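Laccase (Uncultured bacterium, PDB 4F7K) probably couples the one-electron oxidation of phenolic substrates to the reduction of dioxygen to water, as a laccase of the multicopper oxidase family. Local coordinates at residues A[192-197]-A[399-404]; A[292-297]-A[341-346]; A[351-356]-A[376-381]; A[361-366]-A[385-390]. One frame throughout, in Å; residues are numbered along the deposited sequence.

Contact 1: residues A[192-197]-A[399-404]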
loop_
_atom_site.group_PDB
_atom_site.type_symbol
_atom_site.label_atom_id
_atom_site.label_comp_id
_atom_site.label_asym_id
_atom_site.label_seq_id
_atom_site.Cartn_x
_atom_site.Cartn_y
_atom_site.Cartn_z
ATOM N N ALA A 192 -2.687 3.456 -6.417
ATOM C CA ALA A 192 -3.913 3.487 -7.230
ATOM C C ALA A 192 -5.046 2.666 -6.607
ATOM O O ALA A 192 -4.822 1.662 -5.919
ATOM C CB ALA A 192 -3.628 3.007 -8.674
ATOM N N THR A 193 -6.276 3.094 -6.817
ATOM C CA THR A 193 -7.398 2.347 -6.294
ATOM C C THR A 193 -7.894 1.298 -7.331
ATOM O O THR A 193 -8.585 0.345 -6.996
ATOM C CB THR A 193 -8.559 3.321 -5.921
ATOM O OG1 THR A 193 -8.854 4.259 -6.995
ATOM C CG2 THR A 193 -8.211 4.083 -4.670
ATOM N N ASP A 194 -7.571 1.506 -8.600
ATOM C CA ASP A 194 -8.326 0.845 -9.665
ATOM C C ASP A 194 -7.478 0.262 -10.753
ATOM O O ASP A 194 -8.039 -0.216 -11.727
ATOM C CB ASP A 194 -9.404 1.772 -10.273
ATOM C CG ASP A 194 -10.562 2.019 -9.327
ATOM O OD1 ASP A 194 -11.401 1.110 -9.156
ATOM O OD2 ASP A 194 -10.645 3.134 -8.738
ATOM N N ARG A 195 -6.162 0.287 -10.581
ATOM C CA ARG A 195 -5.181 -0.126 -11.598
ATOM C C ARG A 195 -4.173 -1.114 -11.033
ATOM O O ARG A 195 -3.660 -0.884 -9.931
ATOM C CB ARG A 195 -4.409 1.097 -12.117
ATOM C CG ARG A 195 -5.281 2.105 -12.910
ATOM C CD ARG A 195 -5.898 1.431 -14.135
ATOM N NE ARG A 195 -6.665 2.366 -14.967
ATOM C CZ ARG A 195 -7.571 1.965 -15.851
ATOM N NH1 ARG A 195 -7.779 0.675 -15.993
ATOM N NH2 ARG A 195 -8.265 2.836 -16.575
ATOM N N ILE A 196 -3.878 -2.167 -11.781
ATOM C CA ILE A 196 -2.822 -3.090 -11.423
ATOM C C ILE A 196 -1.613 -2.695 -12.263
ATOM O O ILE A 196 -1.726 -2.561 -13.483
ATOM C CB ILE A 196 -3.196 -4.553 -11.760
ATOM C CG1 ILE A 196 -4.418 -5.013 -10.966
ATOM C CG2 ILE A 196 -2.032 -5.478 -11.474
ATOM C CD1 ILE A 196 -5.288 -5.984 -11.785
ATOM N N PHE A 197 -0.465 -2.568 -11.615
ATOM C CA PHE A 197 0.758 -2.149 -12.263
ATOM C C PHE A 197 1.804 -3.274 -12.253
ATOM O O PHE A 197 2.332 -3.630 -11.181
ATOM C CB PHE A 197 1.334 -0.933 -11.518
ATOM C CG PHE A 197 0.559 0.350 -11.739
ATOM C CD1 PHE A 197 0.504 0.929 -13.002
ATOM C CD2 PHE A 197 -0.078 0.987 -10.679
ATOM C CE1 PHE A 197 -0.216 2.105 -13.223
ATOM C CE2 PHE A 197 -0.795 2.189 -10.868
ATOM C CZ PHE A 197 -0.859 2.751 -12.153
ATOM N N HIS A 399 -12.486 -6.037 2.877
ATOM C CA HIS A 399 -12.890 -5.080 1.868
ATOM C C HIS A 399 -12.594 -5.657 0.504
ATOM O O HIS A 399 -11.449 -5.925 0.203
ATOM C CB HIS A 399 -12.169 -3.742 2.090
ATOM C CG HIS A 399 -12.563 -2.671 1.122
ATOM N ND1 HIS A 399 -13.796 -2.640 0.501
ATOM C CD2 HIS A 399 -11.894 -1.580 0.680
ATOM C CE1 HIS A 399 -13.865 -1.588 -0.291
ATOM N NE2 HIS A 399 -12.724 -0.928 -0.202
ATOM N N CYS A 400 -13.644 -5.878 -0.294
ATOM C CA CYS A 400 -13.475 -6.348 -1.659
ATOM C C CYS A 400 -13.879 -5.242 -2.611
ATOM O O CYS A 400 -15.038 -4.809 -2.616
ATOM C CB CYS A 400 -14.295 -7.612 -1.905
ATOM S SG CYS A 400 -13.903 -8.913 -0.671
ATOM N N HIS A 401 -12.925 -4.758 -3.389
ATOM C CA HIS A 401 -13.200 -3.652 -4.313
ATOM C C HIS A 401 -13.113 -4.138 -5.746
ATOM O O HIS A 401 -12.063 -4.629 -6.169
ATOM C CB HIS A 401 -12.217 -2.493 -4.104
ATOM C CG HIS A 401 -12.377 -1.370 -5.088
ATOM N ND1 HIS A 401 -13.438 -0.490 -5.052
ATOM C CD2 HIS A 401 -11.590 -0.965 -6.115
ATOM C CE1 HIS A 401 -13.303 0.401 -6.020
ATOM N NE2 HIS A 401 -12.192 0.132 -6.683
ATOM N N MET A 402 -14.214 -3.981 -6.476
ATOM C CA MET A 402 -14.222 -4.188 -7.911
ATOM C C MET A 402 -13.482 -3.037 -8.642
ATOM O O MET A 402 -13.886 -1.861 -8.586
ATOM C CB MET A 402 -15.656 -4.371 -8.446
ATOM C CG MET A 402 -15.724 -4.836 -9.959
ATOM S SD MET A 402 -17.473 -5.151 -10.462
ATOM C CE MET A 402 -17.343 -5.315 -12.209
ATOM N N LEU A 403 -12.398 -3.406 -9.310
ATOM C CA LEU A 403 -11.571 -2.450 -10.016
ATOM C C LEU A 403 -12.382 -1.717 -11.101
ATOM O O LEU A 403 -13.088 -2.342 -11.900
ATOM C CB LEU A 403 -10.344 -3.142 -10.602
ATOM C CG LEU A 403 -9.099 -3.203 -9.680
ATOM C CD1 LEU A 403 -9.277 -4.019 -8.411
ATOM C CD2 LEU A 403 -7.859 -3.657 -10.429
ATOM N N GLY A 404 -12.310 -0.388 -11.083
ATOM C CA GLY A 404 -12.922 0.419 -12.113
ATOM C C GLY A 404 -14.353 0.737 -11.769
ATOM O O GLY A 404 -15.081 1.314 -12.565
#

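Contact 2: residues A[292-297]-A[341-346]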
loop_
_atom_site.group_PDB
_atom_site.type_symbol
_atom_site.label_atom_id
_atom_site.label_comp_id
_atom_site.label_asym_id
_atom_site.label_seq_id
_atom_site.Cartn_x
_atom_site.Cartn_y
_atom_site.Cartn_z
ATOM N N VAL A 292 -14.229 -21.123 5.059
ATOM C CA VAL A 292 -15.237 -20.111 4.803
ATOM C C VAL A 292 -15.110 -19.802 3.319
ATOM O O VAL A 292 -14.009 -19.798 2.763
ATOM C CB VAL A 292 -14.974 -18.808 5.615
ATOM C CG1 VAL A 292 -16.056 -17.780 5.360
ATOM C CG2 VAL A 292 -14.881 -19.082 7.097
ATOM N N SER A 293 -16.233 -19.562 2.664
ATOM C CA SER A 293 -16.172 -19.148 1.281
ATOM C C SER A 293 -16.882 -17.811 1.102
ATOM O O SER A 293 -17.915 -17.542 1.735
ATOM C CB SER A 293 -16.757 -20.212 0.367
ATOM O OG SER A 293 -18.150 -20.039 0.267
ATOM N N LEU A 294 -16.300 -16.978 0.244
ATOM C CA LEU A 294 -16.830 -15.655 -0.064
ATOM C C LEU A 294 -16.805 -15.388 -1.577
ATOM O O LEU A 294 -15.752 -15.382 -2.207
ATOM C CB LEU A 294 -16.044 -14.590 0.701
ATOM C CG LEU A 294 -16.528 -13.140 0.654
ATOM C CD1 LEU A 294 -18.039 -13.024 0.949
ATOM C CD2 LEU A 294 -15.729 -12.311 1.632
ATOM N N THR A 295 -17.978 -15.194 -2.160
ATOM C CA THR A 295 -18.054 -14.935 -3.588
ATOM C C THR A 295 -18.364 -13.478 -3.848
ATOM O O THR A 295 -19.202 -12.871 -3.177
ATOM C CB THR A 295 -19.115 -15.769 -4.304
ATOM O OG1 THR A 295 -20.289 -14.972 -4.489
ATOM C CG2 THR A 295 -19.440 -17.023 -3.526
ATOM N N LEU A 296 -17.687 -12.936 -4.851
ATOM C CA LEU A 296 -17.819 -11.541 -5.212
ATOM C C LEU A 296 -19.134 -11.297 -5.959
ATOM O O LEU A 296 -19.562 -12.098 -6.818
ATOM C CB LEU A 296 -16.552 -11.062 -5.943
ATOM C CG LEU A 296 -15.409 -11.142 -4.892
ATOM C CD1 LEU A 296 -13.975 -11.020 -5.361
ATOM C CD2 LEU A 296 -15.672 -10.186 -3.764
ATOM N N THR A 297 -19.784 -10.197 -5.568
ATOM C CA THR A 297 -21.134 -9.843 -6.015
ATOM C C THR A 297 -21.189 -9.279 -7.447
ATOM O O THR A 297 -21.968 -9.761 -8.284
ATOM C CB THR A 297 -21.776 -8.863 -5.015
ATOM N N ILE A 341 -10.172 -18.918 3.761
ATOM C CA ILE A 341 -11.239 -18.219 3.064
ATOM C C ILE A 341 -11.090 -18.457 1.568
ATOM O O ILE A 341 -10.036 -18.192 0.998
ATOM C CB ILE A 341 -11.297 -16.683 3.387
ATOM C CG1 ILE A 341 -11.389 -16.486 4.904
ATOM C CG2 ILE A 341 -12.507 -16.041 2.677
ATOM C CD1 ILE A 341 -11.398 -15.045 5.383
ATOM N N ARG A 342 -12.137 -19.004 0.962
ATOM C CA ARG A 342 -12.211 -19.148 -0.474
ATOM C C ARG A 342 -12.862 -17.906 -1.018
ATOM O O ARG A 342 -13.974 -17.563 -0.612
ATOM C CB ARG A 342 -13.061 -20.355 -0.839
ATOM C CG ARG A 342 -13.167 -20.613 -2.326
ATOM C CD ARG A 342 -13.335 -22.111 -2.620
ATOM N NE ARG A 342 -12.068 -22.824 -2.464
ATOM C CZ ARG A 342 -11.902 -24.131 -2.659
ATOM N NH1 ARG A 342 -12.924 -24.895 -3.027
ATOM N NH2 ARG A 342 -10.706 -24.674 -2.486
ATOM N N LEU A 343 -12.162 -17.242 -1.930
ATOM C CA LEU A 343 -12.637 -16.002 -2.558
ATOM C C LEU A 343 -13.039 -16.289 -3.995
ATOM O O LEU A 343 -12.191 -16.595 -4.834
ATOM C CB LEU A 343 -11.537 -14.943 -2.516
ATOM C CG LEU A 343 -11.071 -14.578 -1.103
ATOM C CD1 LEU A 343 -9.724 -13.867 -1.169
ATOM C CD2 LEU A 343 -12.112 -13.705 -0.385
ATOM N N VAL A 344 -14.333 -16.227 -4.271
ATOM C CA VAL A 344 -14.862 -16.599 -5.582
ATOM C C VAL A 344 -15.215 -15.329 -6.365
ATOM O O VAL A 344 -16.114 -14.581 -5.996
ATOM C CB VAL A 344 -16.086 -17.555 -5.447
ATOM C CG1 VAL A 344 -16.648 -17.974 -6.817
ATOM C CG2 VAL A 344 -15.713 -18.813 -4.623
ATOM N N ASN A 345 -14.461 -15.069 -7.424
ATOM C CA ASN A 345 -14.767 -13.958 -8.325
ATOM C C ASN A 345 -15.450 -14.445 -9.598
ATOM O O ASN A 345 -14.774 -14.790 -10.558
ATOM C CB ASN A 345 -13.492 -13.182 -8.684
ATOM C CG ASN A 345 -13.785 -11.889 -9.453
ATOM O OD1 ASN A 345 -14.931 -11.584 -9.792
ATOM N ND2 ASN A 345 -12.741 -11.133 -9.734
ATOM N N ASP A 346 -16.780 -14.470 -9.610
ATOM C CA ASP A 346 -17.522 -14.825 -10.817
ATOM C C ASP A 346 -18.072 -13.620 -11.600
ATOM O O ASP A 346 -19.110 -13.734 -12.267
ATOM C CB ASP A 346 -18.634 -15.847 -10.502
ATOM C CG ASP A 346 -19.500 -15.436 -9.305
ATOM O OD1 ASP A 346 -19.265 -14.337 -8.729
ATOM O OD2 ASP A 346 -20.404 -16.223 -8.935
#

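Contact 3: residues A[351-356]-A[376-381]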
loop_
_atom_site.group_PDB
_atom_site.type_symbol
_atom_site.label_atom_id
_atom_site.label_comp_id
_atom_site.label_asym_id
_atom_site.label_seq_id
_atom_site.Cartn_x
_atom_site.Cartn_y
_atom_site.Cartn_z
ATOM N N HIS A 351 -11.019 -8.084 -8.567
ATOM C CA HIS A 351 -11.334 -7.424 -7.324
ATOM C C HIS A 351 -10.100 -7.374 -6.465
ATOM O O HIS A 351 -9.375 -8.366 -6.384
ATOM C CB HIS A 351 -12.377 -8.201 -6.521
ATOM C CG HIS A 351 -13.777 -8.032 -7.004
ATOM N ND1 HIS A 351 -14.163 -8.356 -8.289
ATOM C CD2 HIS A 351 -14.892 -7.592 -6.372
ATOM C CE1 HIS A 351 -15.456 -8.113 -8.435
ATOM N NE2 HIS A 351 -15.926 -7.660 -7.284
ATOM N N GLY A 352 -9.859 -6.219 -5.845
ATOM C CA GLY A 352 -8.831 -6.080 -4.843
ATOM C C GLY A 352 -9.405 -6.454 -3.480
ATOM O O GLY A 352 -10.506 -6.036 -3.127
ATOM N N ILE A 353 -8.692 -7.238 -2.714
ATOM C CA ILE A 353 -9.232 -7.728 -1.430
ATOM C C ILE A 353 -8.314 -7.348 -0.295
ATOM O O ILE A 353 -7.164 -7.751 -0.284
ATOM C CB ILE A 353 -9.305 -9.269 -1.449
ATOM C CG1 ILE A 353 -10.055 -9.745 -2.715
ATOM C CG2 ILE A 353 -9.870 -9.847 -0.121
ATOM C CD1 ILE A 353 -11.599 -9.898 -2.541
ATOM N N HIS A 354 -8.823 -6.599 0.674
ATOM C CA HIS A 354 -7.993 -6.178 1.804
ATOM C C HIS A 354 -8.608 -6.565 3.172
ATOM O O HIS A 354 -9.748 -6.205 3.462
ATOM C CB HIS A 354 -7.686 -4.688 1.673
ATOM C CG HIS A 354 -6.995 -4.093 2.866
ATOM N ND1 HIS A 354 -5.897 -4.677 3.467
ATOM C CD2 HIS A 354 -7.234 -2.945 3.549
ATOM C CE1 HIS A 354 -5.505 -3.927 4.482
ATOM N NE2 HIS A 354 -6.300 -2.873 4.552
ATOM N N LEU A 355 -7.855 -7.309 3.982
ATOM C CA LEU A 355 -8.320 -7.762 5.291
ATOM C C LEU A 355 -7.692 -6.940 6.394
ATOM O O LEU A 355 -6.466 -6.836 6.475
ATOM C CB LEU A 355 -8.002 -9.254 5.532
ATOM C CG LEU A 355 -8.413 -9.739 6.923
ATOM C CD1 LEU A 355 -9.969 -9.710 7.074
ATOM C CD2 LEU A 355 -7.839 -11.111 7.236
ATOM N N HIS A 356 -8.541 -6.348 7.233
ATOM C CA HIS A 356 -8.070 -5.391 8.236
ATOM C C HIS A 356 -7.493 -6.130 9.462
ATOM O O HIS A 356 -7.987 -7.191 9.850
ATOM C CB HIS A 356 -9.209 -4.436 8.655
ATOM C CG HIS A 356 -9.506 -3.354 7.650
ATOM N ND1 HIS A 356 -9.817 -2.061 8.019
ATOM C CD2 HIS A 356 -9.523 -3.369 6.297
ATOM C CE1 HIS A 356 -10.045 -1.333 6.940
ATOM N NE2 HIS A 356 -9.869 -2.101 5.881
ATOM N N THR A 376 -4.723 -8.640 -1.457
ATOM C CA THR A 376 -4.562 -9.559 -2.545
ATOM C C THR A 376 -5.439 -9.199 -3.740
ATOM O O THR A 376 -6.178 -8.221 -3.693
ATOM C CB THR A 376 -4.757 -11.012 -2.092
ATOM O OG1 THR A 376 -4.405 -11.874 -3.165
ATOM C CG2 THR A 376 -6.179 -11.287 -1.611
ATOM N N LEU A 377 -5.294 -9.937 -4.830
ATOM C CA LEU A 377 -6.030 -9.635 -6.053
ATOM C C LEU A 377 -6.592 -10.902 -6.608
ATOM O O LEU A 377 -5.858 -11.870 -6.766
ATOM C CB LEU A 377 -5.151 -8.976 -7.137
ATOM C CG LEU A 377 -6.034 -8.660 -8.370
ATOM C CD1 LEU A 377 -6.454 -7.198 -8.424
ATOM C CD2 LEU A 377 -5.426 -9.141 -9.699
ATOM N N VAL A 378 -7.893 -10.914 -6.866
ATOM C CA VAL A 378 -8.525 -12.082 -7.473
ATOM C C VAL A 378 -9.080 -11.700 -8.825
ATOM O O VAL A 378 -10.065 -10.961 -8.928
ATOM C CB VAL A 378 -9.642 -12.668 -6.603
ATOM C CG1 VAL A 378 -10.228 -13.935 -7.253
ATOM C CG2 VAL A 378 -9.109 -12.990 -5.202
ATOM N N ASP A 379 -8.436 -12.214 -9.867
ATOM C CA ASP A 379 -8.860 -11.907 -11.207
ATOM C C ASP A 379 -10.242 -12.440 -11.530
ATOM O O ASP A 379 -10.776 -13.312 -10.832
ATOM C CB ASP A 379 -7.829 -12.342 -12.240
ATOM C CG ASP A 379 -7.635 -11.286 -13.339
ATOM O OD1 ASP A 379 -8.642 -10.848 -13.987
ATOM O OD2 ASP A 379 -6.460 -10.881 -13.524
ATOM N N ALA A 380 -10.835 -11.861 -12.572
ATOM C CA ALA A 380 -12.183 -12.186 -13.040
ATOM C C ALA A 380 -12.302 -13.661 -13.360
ATOM O O ALA A 380 -11.426 -14.226 -14.007
ATOM C CB ALA A 380 -12.487 -11.378 -14.286
ATOM N N GLY A 381 -13.397 -14.278 -12.924
ATOM C CA GLY A 381 -13.626 -15.711 -13.142
ATOM C C GLY A 381 -12.657 -16.625 -12.414
ATOM O O GLY A 381 -12.549 -17.807 -12.736
#

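Contact 4: residues A[361-366]-A[385-390]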
loop_
_atom_site.group_PDB
_atom_site.type_symbol
_atom_site.label_atom_id
_atom_site.label_comp_id
_atom_site.label_asym_id
_atom_site.label_seq_id
_atom_site.Cartn_x
_atom_site.Cartn_y
_atom_site.Cartn_z
ATOM N N PHE A 361 -1.806 -15.582 4.292
ATOM C CA PHE A 361 -1.124 -16.268 3.191
ATOM C C PHE A 361 -2.010 -16.469 1.946
ATOM O O PHE A 361 -3.146 -16.942 2.061
ATOM C CB PHE A 361 -0.622 -17.639 3.636
ATOM C CG PHE A 361 0.439 -17.595 4.700
ATOM C CD1 PHE A 361 1.784 -17.425 4.363
ATOM C CD2 PHE A 361 0.102 -17.779 6.041
ATOM C CE1 PHE A 361 2.776 -17.415 5.349
ATOM C CE2 PHE A 361 1.084 -17.761 7.039
ATOM C CZ PHE A 361 2.422 -17.581 6.695
ATOM N N GLU A 362 -1.482 -16.147 0.766
ATOM C CA GLU A 362 -2.100 -16.639 -0.462
ATOM C C GLU A 362 -1.697 -18.122 -0.617
ATOM O O GLU A 362 -0.609 -18.527 -0.184
ATOM C CB GLU A 362 -1.707 -15.818 -1.703
ATOM C CG GLU A 362 -2.024 -14.270 -1.646
ATOM C CD GLU A 362 -1.356 -13.469 -2.764
ATOM O OE1 GLU A 362 -0.297 -13.885 -3.245
ATOM O OE2 GLU A 362 -1.868 -12.387 -3.161
ATOM N N VAL A 363 -2.597 -18.925 -1.179
ATOM C CA VAL A 363 -2.361 -20.362 -1.351
ATOM C C VAL A 363 -2.071 -20.634 -2.821
ATOM O O VAL A 363 -2.854 -20.266 -3.696
ATOM C CB VAL A 363 -3.542 -21.200 -0.815
ATOM C CG1 VAL A 363 -3.396 -22.679 -1.176
ATOM C CG2 VAL A 363 -3.645 -21.042 0.689
ATOM N N GLY A 364 -0.921 -21.244 -3.086
ATOM C CA GLY A 364 -0.484 -21.505 -4.456
ATOM C C GLY A 364 -1.270 -22.588 -5.187
ATOM O O GLY A 364 -2.111 -23.285 -4.604
ATOM N N ALA A 365 -0.968 -22.716 -6.478
ATOM C CA ALA A 365 -1.578 -23.694 -7.379
ATOM C C ALA A 365 -1.428 -25.134 -6.905
ATOM O O ALA A 365 -2.119 -26.010 -7.397
ATOM C CB ALA A 365 -1.002 -23.542 -8.796
ATOM N N ASP A 366 -0.529 -25.358 -5.950
ATOM C CA ASP A 366 -0.239 -26.687 -5.411
ATOM C C ASP A 366 -0.824 -26.980 -4.009
ATOM O O ASP A 366 -0.630 -28.074 -3.473
ATOM C CB ASP A 366 1.279 -26.931 -5.429
ATOM C CG ASP A 366 2.063 -25.866 -4.669
ATOM O OD1 ASP A 366 1.525 -24.766 -4.440
ATOM O OD2 ASP A 366 3.229 -26.138 -4.298
ATOM N N ASP A 385 -7.634 -19.000 -2.654
ATOM C CA ASP A 385 -7.786 -19.268 -1.240
ATOM C C ASP A 385 -6.779 -18.460 -0.476
ATOM O O ASP A 385 -5.654 -18.255 -0.945
ATOM C CB ASP A 385 -7.582 -20.759 -0.934
ATOM C CG ASP A 385 -8.610 -21.642 -1.613
ATOM O OD1 ASP A 385 -9.786 -21.231 -1.742
ATOM O OD2 ASP A 385 -8.236 -22.758 -2.019
ATOM N N ILE A 386 -7.188 -17.979 0.690
ATOM C CA ILE A 386 -6.256 -17.377 1.621
ATOM C C ILE A 386 -6.322 -18.097 2.963
ATOM O O ILE A 386 -7.320 -18.753 3.277
ATOM C CB ILE A 386 -6.435 -15.818 1.773
ATOM C CG1 ILE A 386 -7.808 -15.454 2.368
ATOM C CG2 ILE A 386 -6.113 -15.094 0.429
ATOM C CD1 ILE A 386 -8.067 -13.937 2.466
ATOM N N VAL A 387 -5.247 -17.999 3.741
ATOM C CA VAL A 387 -5.212 -18.613 5.054
ATOM C C VAL A 387 -4.774 -17.600 6.092
ATOM O O VAL A 387 -3.681 -17.037 6.001
ATOM C CB VAL A 387 -4.317 -19.901 5.088
ATOM C CG1 VAL A 387 -4.130 -20.381 6.505
ATOM C CG2 VAL A 387 -4.921 -20.994 4.227
ATOM N N CYS A 388 -5.635 -17.374 7.076
ATOM C CA CYS A 388 -5.389 -16.361 8.089
ATOM C C CYS A 388 -5.527 -16.903 9.510
ATOM O O CYS A 388 -6.438 -17.641 9.816
ATOM C CB CYS A 388 -6.365 -15.211 7.912
ATOM S SG CYS A 388 -6.173 -13.928 9.143
ATOM N N VAL A 389 -4.636 -16.477 10.390
ATOM C CA VAL A 389 -4.792 -16.760 11.806
ATOM C C VAL A 389 -5.350 -15.520 12.452
ATOM O O VAL A 389 -4.621 -14.551 12.678
ATOM C CB VAL A 389 -3.430 -17.170 12.478
ATOM C CG1 VAL A 389 -3.587 -17.342 14.021
ATOM C CG2 VAL A 389 -2.889 -18.429 11.845
ATOM N N PHE A 390 -6.643 -15.557 12.754
ATOM C CA PHE A 390 -7.289 -14.500 13.512
ATOM C C PHE A 390 -6.876 -14.342 14.983
ATOM O O PHE A 390 -7.600 -14.759 15.881
ATOM C CB PHE A 390 -8.797 -14.629 13.358
ATOM C CG PHE A 390 -9.236 -14.450 11.931
ATOM C CD1 PHE A 390 -9.260 -13.175 11.358
ATOM C CD2 PHE A 390 -9.529 -15.550 11.128
ATOM C CE1 PHE A 390 -9.633 -12.996 10.036
ATOM C CE2 PHE A 390 -9.895 -15.379 9.800
ATOM C CZ PHE A 390 -9.954 -14.095 9.253
#

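Contact 1: residues A[192-197]-A[399-404]
The carboxylate of Asp194 overlaps the edge of the His401 ring, with CG lying in the ring plane, and the two groups form a His-carboxylate hydrogen bond between the second and third multicopper oxidase regions of the chain. His401 NE2 donates to Asp194 OD1 at 2.8 Å, and the acceptor lies close to the ring plane. The side chains cross at about a right angle, with carboxylate and ring planes 58° apart, so NE2 meets OD1 from above the carboxylate plane. Gly404 N donates to the same OD1 at 2.6 Å, from the opposite face, so one oxygen takes two N-H groups. The other oxygen, Asp194 OD2, accepts from Thr193 OG1 at 2.7 Å, a bond local to the loop that helps fix the carboxylate's rotation. Were Asp194 replaced by alanine, His401 NE2 and Gly404 N would probably lose their shared acceptor, and the imidazole would be less firmly set. Gly404 suits its position, because at its backbone angles a side chain would press on the carbonyl oxygen of Leu403. His399, Cys400 and His401 spell the His-Cys-His sequence that in this family connects the mononuclear and trinuclear copper sites, and through the Asp194 bonds segment 192-197 meets the end of strand 395-402 at and just past that sequence. Asp194 O also lies 3.8 Å from Leu403 CG. Leu403 then crosses Ile196 at about a right angle, its CD2 touching both Ile196 CG1 and Ile196 CD1 at 3.7 Å.

Contact 2: residues A[292-297]-A[341-346]
Thr295 and Val344 lie side by side and point the same way, their CB atoms 3.7 Å apart, as expected of paired residues in neighbouring parallel strands. The same face carries Ser293 beside Arg342, whose CB atoms meet at 3.9 Å. On the other face, Leu294 sits between two branched neighbours: its CB lies 4.3 Å from Ile341 CG2 and 4.2 Å from Leu343 CD2. Leu343 takes CG anti to the carbonyl carbon (chi1 -60°), which turns its CD2 branch back toward Leu294. Val292 completes this apolar row, with Val292 CB 4.3 Å from Ile341 CG1. Past the paired residues, Leu296 crosses Asn345 obliquely and sets its CD1 on Asn345 CB at 4.0 Å. The Asn345 amide is engaged elsewhere: OD1 bonds Thr347, while ND2 donates to Val378 O and Phe349 O, which should hold the amide's orientation.

The backbone evidence for the parallel register is four nearly straight hydrogen bonds, given alternately by the two strands: Arg342 N to Val292 O, Leu294 N to Arg342 O, Val344 N to Leu294 O and Leu296 N to Val344 O. The short strand axes diverge by only 17°.

Strand 290-295 is an outermost strand of a five-stranded mixed sheet of the third cupredoxin-like region, and strand 337-344 separates it from strand 383-390. The apolar face turns to the second sheet of the sandwich, where Leu294 packs on Leu398 of strand 395-402 and Leu296 reaches His351 and Ile353 of strand 351-355.

Contact 3: residues A[351-356]-A[376-381]
Strands 351-355 and 376-378 run antiparallel with a marked twist, their axes 144° apart, and are joined by two hydrogen-bonded pairs, His351 with Val378 and Ile353 with Thr376, on either side of the non-hydrogen-bonded pair Gly352 with Leu377. In the first pair Val378 N reaches His351 O at 3.0 Å; in the second, the two backbone bonds between Ile353 and Thr376 are each 2.9 Å. Both N-H groups given by strand 351-355 approach their carbonyls tilted about 35° from the carbonyl plane.

Ile353 is the central side chain. Its CB abuts Thr376 CG2 at 3.7 Å, and its CG1 branch crosses Val378, touching CG2 at 4.2 Å. Thr376 OG1 stands anti to the backbone N (chi1 -172°), which leaves the methyl CG2 to face Ile353 while the hydroxyl hydrogen-bonds Glu362 OE2. On the opposite face Leu377 lays CD1 over the His351 carbonyl, 3.7 Å from its O.

Strand 375-378 is one of the two outermost strands of its sheet, and on the far flank of strand 351-355 runs strand 395-402, paired through Gly352 with His401 and His354 with His399. Beyond the pairing, His354 and His356 stack on His62 and His60 respectively, a histidine cluster consistent with the trinuclear copper site of this family.

Contact 4: residues A[361-366]-A[385-390]
Val363 and Val387 both hold CG2 anti to the carbonyl carbon and CG1 anti to the backbone N (chi1 172° and 171°), a shared setting that brings their CG2 methyls together at 3.8 Å although Val363 lies two residues past Phe361, the partner of Val387. The two side chains meet at a slant. Val363 CB and CG2 both lie near Asp385 O, the acceptor of Val363 N at 3.1 Å.

Next along the strands, Phe361 and Val387 exchange two backbone bonds as an antiparallel hydrogen-bonded pair, each 2.9 Å long: Phe361 N to Val387 O and Val387 N to Phe361 O. The Phe361 ring brings its edge to the Val387 carbonyl, with CD2 at 3.9 Å from Val387 O. Ile386, on the other face, leans its CB over Phe361 O at 3.5 Å and carries its longer branch away toward Ile341 and Leu343 of the neighbouring strand 337-344. Asp385 turns its carboxylate off the pairing to form a salt bridge from OD1 to Arg342 NE.

This is plain sheet packing that joins strands 360-363 and 383-390 within the five-stranded sheet of the third cupredoxin-like region. The chemistry is divided: the adhesion between the strands rests on backbone hydrogen bonds, with valine methyls and the Phe361 ring edge packed beside them, whereas the charged end of Asp385 serves the next strand, its salt bridge linking strand 383-390 to strand 337-344 rather than to strand 360-363.

From the N terminus, segment 192-197 opens contact 1, the longest loop of the four, which closes only at 399-404 and encloses the rest. Contact 2 opens at 292-297 and closes at 341-346, before contact 3 begins. Contact 3 (351-356 with 376-381) and contact 4 (361-366 with 385-390) then cross, their segments alternating along the chain. Contacts 2 and 4 belong to one five-stranded sheet, where strand 337-344 of contact 2 lies next to strand 383-390 of contact 4, while contact 3 and the strand of contact 1 belong to the other. Contact 1 thus ties this third-region sandwich to a loop of the second, its centre about 8 Å from that of contact 3.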